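Local coordinates for ribonuclease VapC (PDB 6NKL), which probably acts as the toxin of a toxin-antitoxin pair, a magnesium-dependent ribonuclease of the PIN-domain family, at residues M36-Y41 with A103-S108; L79-W84 with N98-A103. All blocks are in the same frame, centred on the assembly; numbering follows the deposited sequence.

How the contacts relate
From the N terminus, the chain first reaches 36-41, where strand 33-37 of the parallel sheet turns into helix 38-49. It then runs through helix 54-67, edge strand 69-71 and helix 75-89 before helix 97-109 comes back to close contact 1. Contact 2 nests inside that loop: 79-84 and 98-103 close a short excursion between two consecutive helices. Helix 97-109 serves both, offering Leu100 and Trp101 to helix 75-89 and His105 to the strand end, with Ala103 common to the two segments. The contacts touch directly, for Ile39 packs on Trp101 and Ile102 and Cys104 lies against Tyr81. Both also reach the second subunit.

Contact 1: residues M36-Y41 with A103-S108; sequences MSFITY and ACHALS
A small, buried, mostly polar contact joins Ser37, where strand 33-37 gives way to helix 38-49, to His105 on helix 97-109. Its centre is one hydrogen bond, between Ser37 OG and His105 ND1 at 2.8 Å. The serine oxygen lies at the edge of the imidazole, in the ring plane, and either partner could be the donor.

Ser37 is also the N-cap of the helix that follows: its OG accepts from Ile39 N at 3.1 Å, with an N-H...O angle of 158°. With OG anti to the backbone N (chi1 169°), the hydroxyl can serve both the helix start and the histidine, and two bonds hold this oxygen in place. His105 likewise has CG anti to its backbone N, which carries the ring away from its own helix toward the strand end.

In this parallel-sheet PIN domain the strand end lies near the predicted magnesium site: the side chain of Ser37 is about 8 Å from that of Asp6 and about 9 Å from that of Asp99. The serine links strand 33-37 and helix 38-49 to helix 97-109, the helix that carries Asp99.

Phe38 adds an apolar flank. Its CD1 comes 3.8 Å from His105 CE1, which sits at the edge of the phenyl ring near its plane, while the two ring planes meet obliquely at 59°. Ile39 CG1 lies over one phenyl face, toward the rim. The same phenyl ring makes an edge-to-face pair with Trp101 of the second subunit, placing this side of the contact at the subunit interface. Ile77 and Leu71 of the same chain pack on His105. One turn along helix 97-109, Ser108 OG donates to His105 O at 2.6 Å.

Contact 2: residues L79-W84 with N98-A103; sequences LHYGKW and NDLWIA
Tyr81 has CG anti to its backbone N (chi1 -176°) and Trp101 has CG anti to its carbonyl carbon, and these choices bring the phenol and the indole face to face between helices 75-89 and 97-109. The tyrosine ring and the six-membered ring of the indole have centroids 3.9 Å apart and planes only 16° from parallel. Overlap is extensive: Trp101 CZ2 lies over the centre of the phenol, and Tyr81 CE1 approaches Trp101 CE2 to 3.3 Å.

Leu100 fills in beside the stack, its CD2 3.6 Å from Tyr81 CE1, while its CD1 meets Trp84 CB more loosely at 4.3 Å. The short helical segments run at 128° to each other, with axes 9.6 Å apart at closest approach.

The same helix as Trp101 carries Asp99, a predicted magnesium ligand, whose OD1 forms a salt bridge with a basic side chain of the other protein in the assembly. Tyr81 OH bonds to Asn97 ND2 of its own chain and to Asn98 ND2 of the second subunit, and Trp101 NE1 donates to Asn98 OD1 of that subunit. Between the helices the contact is apolar and aromatic, while these hydrogen bonds at the ring margins probably fix how the rings are turned and link the helix pair to the interface with the second subunit.

Contact 1: residues M36-Y41 with A103-S108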
ATOM      1  N   MET B  36       1.492  -6.557 -12.548  1.00 25.48           N
ATOM      2  CA  MET B  36       0.961  -6.795 -11.219  1.00 26.82           C
ATOM      3  C   MET B  36       1.342  -5.617 -10.354  1.00 26.06           C
ATOM      4  O   MET B  36       2.336  -4.944 -10.615  1.00 24.69           O
ATOM      5  CB  MET B  36       1.498  -8.098 -10.599  1.00 23.56           C
ATOM      6  CG  MET B  36       2.925  -8.056 -10.199  1.00 27.09           C
ATOM      7  SD  MET B  36       3.412  -9.580  -9.371  1.00 27.03           S
ATOM      8  CE  MET B  36       3.465 -10.702 -10.729  1.00 29.29           C
ATOM      9  N   SER B  37       0.524  -5.350  -9.346  1.00 29.43           N
ATOM     10  CA  SER B  37       0.859  -4.303  -8.392  1.00 28.90           C
ATOM     11  C   SER B  37       1.986  -4.787  -7.483  1.00 26.48           C
ATOM     12  O   SER B  37       2.163  -5.997  -7.252  1.00 23.95           O
ATOM     13  CB  SER B  37      -0.387  -3.898  -7.587  1.00 23.97           C
ATOM     14  OG  SER B  37      -0.083  -3.070  -6.472  1.00 27.24           O
ATOM     15  N   PHE B  38       2.784  -3.825  -7.004  1.00 20.70           N
ATOM     16  CA  PHE B  38       3.758  -4.094  -5.944  1.00 21.56           C
ATOM     17  C   PHE B  38       3.123  -4.768  -4.739  1.00 26.15           C
ATOM     18  O   PHE B  38       3.793  -5.526  -4.031  1.00 25.40           O
ATOM     19  CB  PHE B  38       4.440  -2.802  -5.491  1.00 24.80           C
ATOM     20  CG  PHE B  38       3.585  -1.940  -4.611  1.00 27.82           C
ATOM     21  CD1 PHE B  38       2.594  -1.144  -5.152  1.00 28.36           C
ATOM     22  CD2 PHE B  38       3.791  -1.916  -3.242  1.00 27.77           C
ATOM     23  CE1 PHE B  38       1.794  -0.360  -4.348  1.00 29.99           C
ATOM     24  CE2 PHE B  38       3.010  -1.121  -2.434  1.00 27.87           C
ATOM     25  CZ  PHE B  38       2.009  -0.347  -2.977  1.00 33.39           C
ATOM     26  N   ILE B  39       1.840  -4.501  -4.479  1.00 22.10           N
ATOM     27  CA  ILE B  39       1.143  -5.181  -3.397  1.00 23.55           C
ATOM     28  C   ILE B  39       1.223  -6.673  -3.603  1.00 26.71           C
ATOM     29  O   ILE B  39       1.626  -7.426  -2.711  1.00 27.70           O
ATOM     30  CB  ILE B  39      -0.330  -4.734  -3.323  1.00 21.93           C
ATOM     31  CG1 ILE B  39      -0.402  -3.226  -3.029  1.00 26.20           C
ATOM     32  CG2 ILE B  39      -1.074  -5.592  -2.316  1.00 27.82           C
ATOM     33  CD1 ILE B  39      -0.082  -2.826  -1.592  1.00 28.84           C
ATOM     34  N   THR B  40       0.834  -7.112  -4.796  1.00 26.48           N
ATOM     35  CA  THR B  40       0.777  -8.529  -5.109  1.00 22.69           C
ATOM     36  C   THR B  40       2.173  -9.135  -5.062  1.00 29.55           C
ATOM     37  O   THR B  40       2.366 -10.250  -4.567  1.00 27.02           O
ATOM     38  CB  THR B  40       0.120  -8.729  -6.487  1.00 24.71           C
ATOM     39  OG1 THR B  40      -1.263  -8.314  -6.451  1.00 23.96           O
ATOM     40  CG2 THR B  40       0.188 -10.215  -6.933  1.00 25.61           C
ATOM     41  N   TYR B  41       3.167  -8.399  -5.546  1.00 23.12           N
ATOM     42  CA  TYR B  41       4.534  -8.906  -5.514  1.00 27.56           C
ATOM     43  C   TYR B  41       4.987  -9.120  -4.073  1.00 26.51           C
ATOM     44  O   TYR B  41       5.666 -10.096  -3.757  1.00 25.31           O
ATOM     45  CB  TYR B  41       5.432  -7.912  -6.253  1.00 22.99           C
ATOM     46  CG  TYR B  41       6.908  -8.204  -6.293  1.00 24.67           C
ATOM     47  CD1 TYR B  41       7.374  -9.401  -6.778  1.00 25.28           C
ATOM     48  CD2 TYR B  41       7.847  -7.231  -5.908  1.00 25.04           C
ATOM     49  CE1 TYR B  41       8.711  -9.662  -6.870  1.00 25.93           C
ATOM     50  CE2 TYR B  41       9.204  -7.488  -5.966  1.00 31.08           C
ATOM     51  CZ  TYR B  41       9.629  -8.714  -6.474  1.00 31.14           C
ATOM     52  OH  TYR B  41      10.959  -9.024  -6.574  1.00 35.16           O
ATOM     53  N   ALA B 103      -6.771  -2.272  -6.179  1.00 23.89           N
ATOM     54  CA  ALA B 103      -7.794  -1.592  -6.971  1.00 27.19           C
ATOM     55  C   ALA B 103      -7.391  -0.153  -7.262  1.00 29.66           C
ATOM     56  O   ALA B 103      -7.500   0.325  -8.401  1.00 27.90           O
ATOM     57  CB  ALA B 103      -9.143  -1.647  -6.244  1.00 26.85           C
ATOM     58  N   CYS B 104      -6.918   0.560  -6.238  1.00 28.54           N
ATOM     59  CA  CYS B 104      -6.533   1.948  -6.438  1.00 29.67           C
ATOM     60  C   CYS B 104      -5.318   2.048  -7.347  1.00 31.56           C
ATOM     61  O   CYS B 104      -5.185   3.021  -8.095  1.00 29.92           O
ATOM     62  CB  CYS B 104      -6.251   2.618  -5.087  1.00 27.45           C
ATOM     63  SG  CYS B 104      -7.759   2.748  -4.109  1.00 31.46           S
ATOM     64  N   HIS B 105      -4.405   1.075  -7.277  1.00 27.48           N
ATOM     65  CA  HIS B 105      -3.311   1.048  -8.241  1.00 27.30           C
ATOM     66  C   HIS B 105      -3.843   0.985  -9.668  1.00 26.22           C
ATOM     67  O   HIS B 105      -3.452   1.784 -10.530  1.00 28.09           O
ATOM     68  CB  HIS B 105      -2.408  -0.122  -7.977  1.00 24.43           C
ATOM     69  CG  HIS B 105      -1.012   0.083  -8.459  1.00 31.37           C
ATOM     70  ND1 HIS B 105       0.049  -0.676  -8.004  1.00 26.52           N
ATOM     71  CD2 HIS B 105      -0.496   0.952  -9.362  1.00 24.78           C
ATOM     72  CE1 HIS B 105       1.163  -0.253  -8.579  1.00 31.12           C
ATOM     73  NE2 HIS B 105       0.859   0.716  -9.422  1.00 29.45           N
ATOM     74  N   ALA B 106      -4.747   0.046  -9.934  1.00 24.77           N
ATOM     75  CA  ALA B 106      -5.364  -0.011 -11.254  1.00 27.13           C
ATOM     76  C   ALA B 106      -6.043   1.316 -11.608  1.00 28.72           C
ATOM     77  O   ALA B 106      -5.879   1.818 -12.722  1.00 28.27           O
ATOM     78  CB  ALA B 106      -6.369  -1.159 -11.316  1.00 26.76           C
ATOM     79  N   LEU B 107      -6.787   1.913 -10.671  1.00 27.73           N
ATOM     80  CA  LEU B 107      -7.391   3.222 -10.950  1.00 29.67           C
ATOM     81  C   LEU B 107      -6.332   4.240 -11.346  1.00 31.78           C
ATOM     82  O   LEU B 107      -6.516   5.015 -12.285  1.00 28.98           O
ATOM     83  CB  LEU B 107      -8.159   3.739  -9.738  1.00 29.16           C
ATOM     84  CG  LEU B 107      -9.483   3.055  -9.437  1.00 32.83           C
ATOM     85  CD1 LEU B 107      -9.963   3.589  -8.134  1.00 33.73           C
ATOM     86  CD2 LEU B 107     -10.513   3.350 -10.542  1.00 37.02           C
ATOM     87  N   SER B 108      -5.202   4.237 -10.654  1.00 27.52           N
ATOM     88  CA  SER B 108      -4.187   5.246 -10.893  1.00 31.27           C
ATOM     89  C   SER B 108      -3.529   5.084 -12.249  1.00 29.82           C
ATOM     90  O   SER B 108      -2.911   6.028 -12.738  1.00 31.04           O
ATOM     91  CB  SER B 108      -3.093   5.182  -9.818  1.00 29.80           C
ATOM     92  OG  SER B 108      -2.299   4.016 -10.013  1.00 35.65           O
TER

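Contact 2: residues L79-W84 with N98-A103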
ATOM      1  N   LEU B  79      -4.393   9.492  -3.982  1.00 28.83           N
ATOM      2  CA  LEU B  79      -5.648  10.210  -4.186  1.00 28.63           C
ATOM      3  C   LEU B  79      -6.814   9.242  -4.270  1.00 31.68           C
ATOM      4  O   LEU B  79      -7.845   9.439  -3.613  1.00 28.15           O
ATOM      5  CB  LEU B  79      -5.558  11.079  -5.452  1.00 33.85           C
ATOM      6  CG  LEU B  79      -4.326  12.010  -5.457  1.00 40.27           C
ATOM      7  CD1 LEU B  79      -4.170  12.786  -6.743  1.00 42.89           C
ATOM      8  CD2 LEU B  79      -4.370  12.983  -4.249  1.00 42.22           C
ATOM      9  N   HIS B  80      -6.662   8.168  -5.064  1.00 33.62           N
ATOM     10  CA  HIS B  80      -7.754   7.202  -5.188  1.00 30.77           C
ATOM     11  C   HIS B  80      -7.982   6.453  -3.895  1.00 24.73           C
ATOM     12  O   HIS B  80      -9.127   6.151  -3.539  1.00 29.20           O
ATOM     13  CB  HIS B  80      -7.476   6.204  -6.305  1.00 30.70           C
ATOM     14  CG  HIS B  80      -7.561   6.797  -7.674  1.00 34.07           C
ATOM     15  ND1 HIS B  80      -8.763   7.014  -8.309  1.00 36.70           N
ATOM     16  CD2 HIS B  80      -6.594   7.199  -8.536  1.00 27.71           C
ATOM     17  CE1 HIS B  80      -8.534   7.539  -9.499  1.00 38.75           C
ATOM     18  NE2 HIS B  80      -7.228   7.666  -9.658  1.00 37.51           N
ATOM     19  N   TYR B  81      -6.907   6.067  -3.208  1.00 27.53           N
ATOM     20  CA  TYR B  81      -7.090   5.348  -1.953  1.00 27.18           C
ATOM     21  C   TYR B  81      -7.815   6.214  -0.927  1.00 30.44           C
ATOM     22  O   TYR B  81      -8.709   5.733  -0.233  1.00 29.78           O
ATOM     23  CB  TYR B  81      -5.746   4.888  -1.411  1.00 26.26           C
ATOM     24  CG  TYR B  81      -5.839   4.055  -0.155  1.00 28.00           C
ATOM     25  CD1 TYR B  81      -5.811   2.676  -0.215  1.00 35.37           C
ATOM     26  CD2 TYR B  81      -5.946   4.643   1.086  1.00 33.36           C
ATOM     27  CE1 TYR B  81      -5.887   1.914   0.933  1.00 31.74           C
ATOM     28  CE2 TYR B  81      -6.005   3.882   2.239  1.00 32.49           C
ATOM     29  CZ  TYR B  81      -5.991   2.528   2.155  1.00 27.08           C
ATOM     30  OH  TYR B  81      -6.039   1.770   3.314  1.00 28.93           O
ATOM     31  N   GLY B  82      -7.452   7.502  -0.823  1.00 33.04           N
ATOM     32  CA  GLY B  82      -8.129   8.371   0.128  1.00 34.89           C
ATOM     33  C   GLY B  82      -9.619   8.491  -0.137  1.00 29.10           C
ATOM     34  O   GLY B  82     -10.427   8.485   0.793  1.00 30.88           O
ATOM     35  N   LYS B  83     -10.006   8.623  -1.408  1.00 33.47           N
ATOM     36  CA  LYS B  83     -11.423   8.740  -1.732  1.00 30.03           C
ATOM     37  C   LYS B  83     -12.163   7.475  -1.352  1.00 37.69           C
ATOM     38  O   LYS B  83     -13.198   7.521  -0.683  1.00 35.62           O
ATOM     39  CB  LYS B  83     -11.610   9.019  -3.224  1.00 37.27           C
ATOM     40  CG  LYS B  83     -13.055   9.278  -3.625  1.00 44.12           C
ATOM     41  CD  LYS B  83     -13.321   8.929  -5.099  1.00 52.52           C
ATOM     42  CE  LYS B  83     -12.268   9.569  -6.005  1.00 54.99           C
ATOM     43  NZ  LYS B  83     -12.388   9.152  -7.449  1.00 55.38           N
ATOM     44  N   TRP B  84     -11.634   6.322  -1.768  1.00 29.51           N
ATOM     45  CA  TRP B  84     -12.397   5.092  -1.647  1.00 33.20           C
ATOM     46  C   TRP B  84     -12.312   4.521  -0.244  1.00 31.53           C
ATOM     47  O   TRP B  84     -13.291   3.952   0.244  1.00 34.93           O
ATOM     48  CB  TRP B  84     -11.927   4.080  -2.715  1.00 36.61           C
ATOM     49  CG  TRP B  84     -12.502   4.460  -4.037  1.00 31.80           C
ATOM     50  CD1 TRP B  84     -11.853   4.992  -5.111  1.00 33.65           C
ATOM     51  CD2 TRP B  84     -13.877   4.388  -4.395  1.00 31.06           C
ATOM     52  NE1 TRP B  84     -12.743   5.241  -6.127  1.00 38.15           N
ATOM     53  CE2 TRP B  84     -13.998   4.888  -5.707  1.00 38.88           C
ATOM     54  CE3 TRP B  84     -15.019   3.955  -3.729  1.00 31.29           C
ATOM     55  CZ2 TRP B  84     -15.227   4.962  -6.375  1.00 40.99           C
ATOM     56  CZ3 TRP B  84     -16.246   4.022  -4.390  1.00 32.81           C
ATOM     57  CH2 TRP B  84     -16.342   4.533  -5.698  1.00 33.47           C
ATOM     58  N   ASN B  98      -5.279  -4.862   1.299  1.00 28.60           N
ATOM     59  CA  ASN B  98      -4.386  -5.060   0.164  1.00 29.18           C
ATOM     60  C   ASN B  98      -5.164  -5.113  -1.150  1.00 33.19           C
ATOM     61  O   ASN B  98      -4.681  -4.623  -2.174  1.00 26.74           O
ATOM     62  CB  ASN B  98      -3.550  -6.319   0.351  1.00 29.30           C
ATOM     63  CG  ASN B  98      -2.352  -6.082   1.267  1.00 32.73           C
ATOM     64  OD1 ASN B  98      -1.930  -4.941   1.459  1.00 30.46           O
ATOM     65  ND2 ASN B  98      -1.790  -7.151   1.811  1.00 36.05           N
ATOM     66  N   ASP B  99      -6.376  -5.683  -1.138  1.00 27.40           N
ATOM     67  CA  ASP B  99      -7.220  -5.626  -2.328  1.00 32.92           C
ATOM     68  C   ASP B  99      -7.546  -4.186  -2.682  1.00 30.99           C
ATOM     69  O   ASP B  99      -7.591  -3.818  -3.861  1.00 28.43           O
ATOM     70  CB  ASP B  99      -8.505  -6.409  -2.113  1.00 29.04           C
ATOM     71  CG  ASP B  99      -8.322  -7.938  -2.321  1.00 40.82           C
ATOM     72  OD1 ASP B  99      -7.287  -8.366  -2.923  1.00 34.30           O
ATOM     73  OD2 ASP B  99      -9.239  -8.705  -1.896  1.00 36.05           O
ATOM     74  N   LEU B 100      -7.759  -3.348  -1.671  1.00 27.96           N
ATOM     75  CA  LEU B 100      -8.077  -1.951  -1.939  1.00 30.36           C
ATOM     76  C   LEU B 100      -6.894  -1.227  -2.552  1.00 26.19           C
ATOM     77  O   LEU B 100      -7.057  -0.461  -3.505  1.00 27.49           O
ATOM     78  CB  LEU B 100      -8.486  -1.239  -0.664  1.00 29.79           C
ATOM     79  CG  LEU B 100      -8.892   0.221  -0.812  1.00 32.05           C
ATOM     80  CD1 LEU B 100     -10.073   0.336  -1.763  1.00 33.07           C
ATOM     81  CD2 LEU B 100      -9.254   0.767   0.553  1.00 32.77           C
ATOM     82  N   TRP B 101      -5.695  -1.426  -1.996  1.00 27.50           N
ATOM     83  CA  TRP B 101      -4.519  -0.809  -2.596  1.00 22.48           C
ATOM     84  C   TRP B 101      -4.391  -1.244  -4.052  1.00 26.69           C
ATOM     85  O   TRP B 101      -4.109  -0.426  -4.918  1.00 23.36           O
ATOM     86  CB  TRP B 101      -3.261  -1.158  -1.798  1.00 24.03           C
ATOM     87  CG  TRP B 101      -3.056  -0.286  -0.611  1.00 26.68           C
ATOM     88  CD1 TRP B 101      -3.174  -0.638   0.710  1.00 29.24           C
ATOM     89  CD2 TRP B 101      -2.691   1.096  -0.624  1.00 27.48           C
ATOM     90  NE1 TRP B 101      -2.890   0.437   1.514  1.00 29.53           N
ATOM     91  CE2 TRP B 101      -2.598   1.516   0.719  1.00 31.38           C
ATOM     92  CE3 TRP B 101      -2.442   2.022  -1.641  1.00 26.44           C
ATOM     93  CZ2 TRP B 101      -2.268   2.814   1.059  1.00 24.35           C
ATOM     94  CZ3 TRP B 101      -2.114   3.300  -1.301  1.00 29.67           C
ATOM     95  CH2 TRP B 101      -2.032   3.693   0.039  1.00 26.19           C
ATOM     96  N   ILE B 102      -4.664  -2.519  -4.341  1.00 29.11           N
ATOM     97  CA  ILE B 102      -4.515  -3.041  -5.694  1.00 29.09           C
ATOM     98  C   ILE B 102      -5.516  -2.369  -6.624  1.00 28.12           C
ATOM     99  O   ILE B 102      -5.151  -1.856  -7.693  1.00 26.27           O
ATOM    100  CB  ILE B 102      -4.667  -4.575  -5.673  1.00 26.20           C
ATOM    101  CG1 ILE B 102      -3.474  -5.214  -4.980  1.00 27.18           C
ATOM    102  CG2 ILE B 102      -4.749  -5.189  -7.086  1.00 27.62           C
ATOM    103  CD1 ILE B 102      -3.687  -6.693  -4.684  1.00 29.06           C
ATOM    104  N   ALA B 103      -6.771  -2.272  -6.179  1.00 23.89           N
ATOM    105  CA  ALA B 103      -7.794  -1.592  -6.971  1.00 27.19           C
ATOM    106  C   ALA B 103      -7.391  -0.153  -7.262  1.00 29.66           C
ATOM    107  O   ALA B 103      -7.500   0.325  -8.401  1.00 27.90           O
ATOM    108  CB  ALA B 103      -9.143  -1.647  -6.244  1.00 26.85           C
TER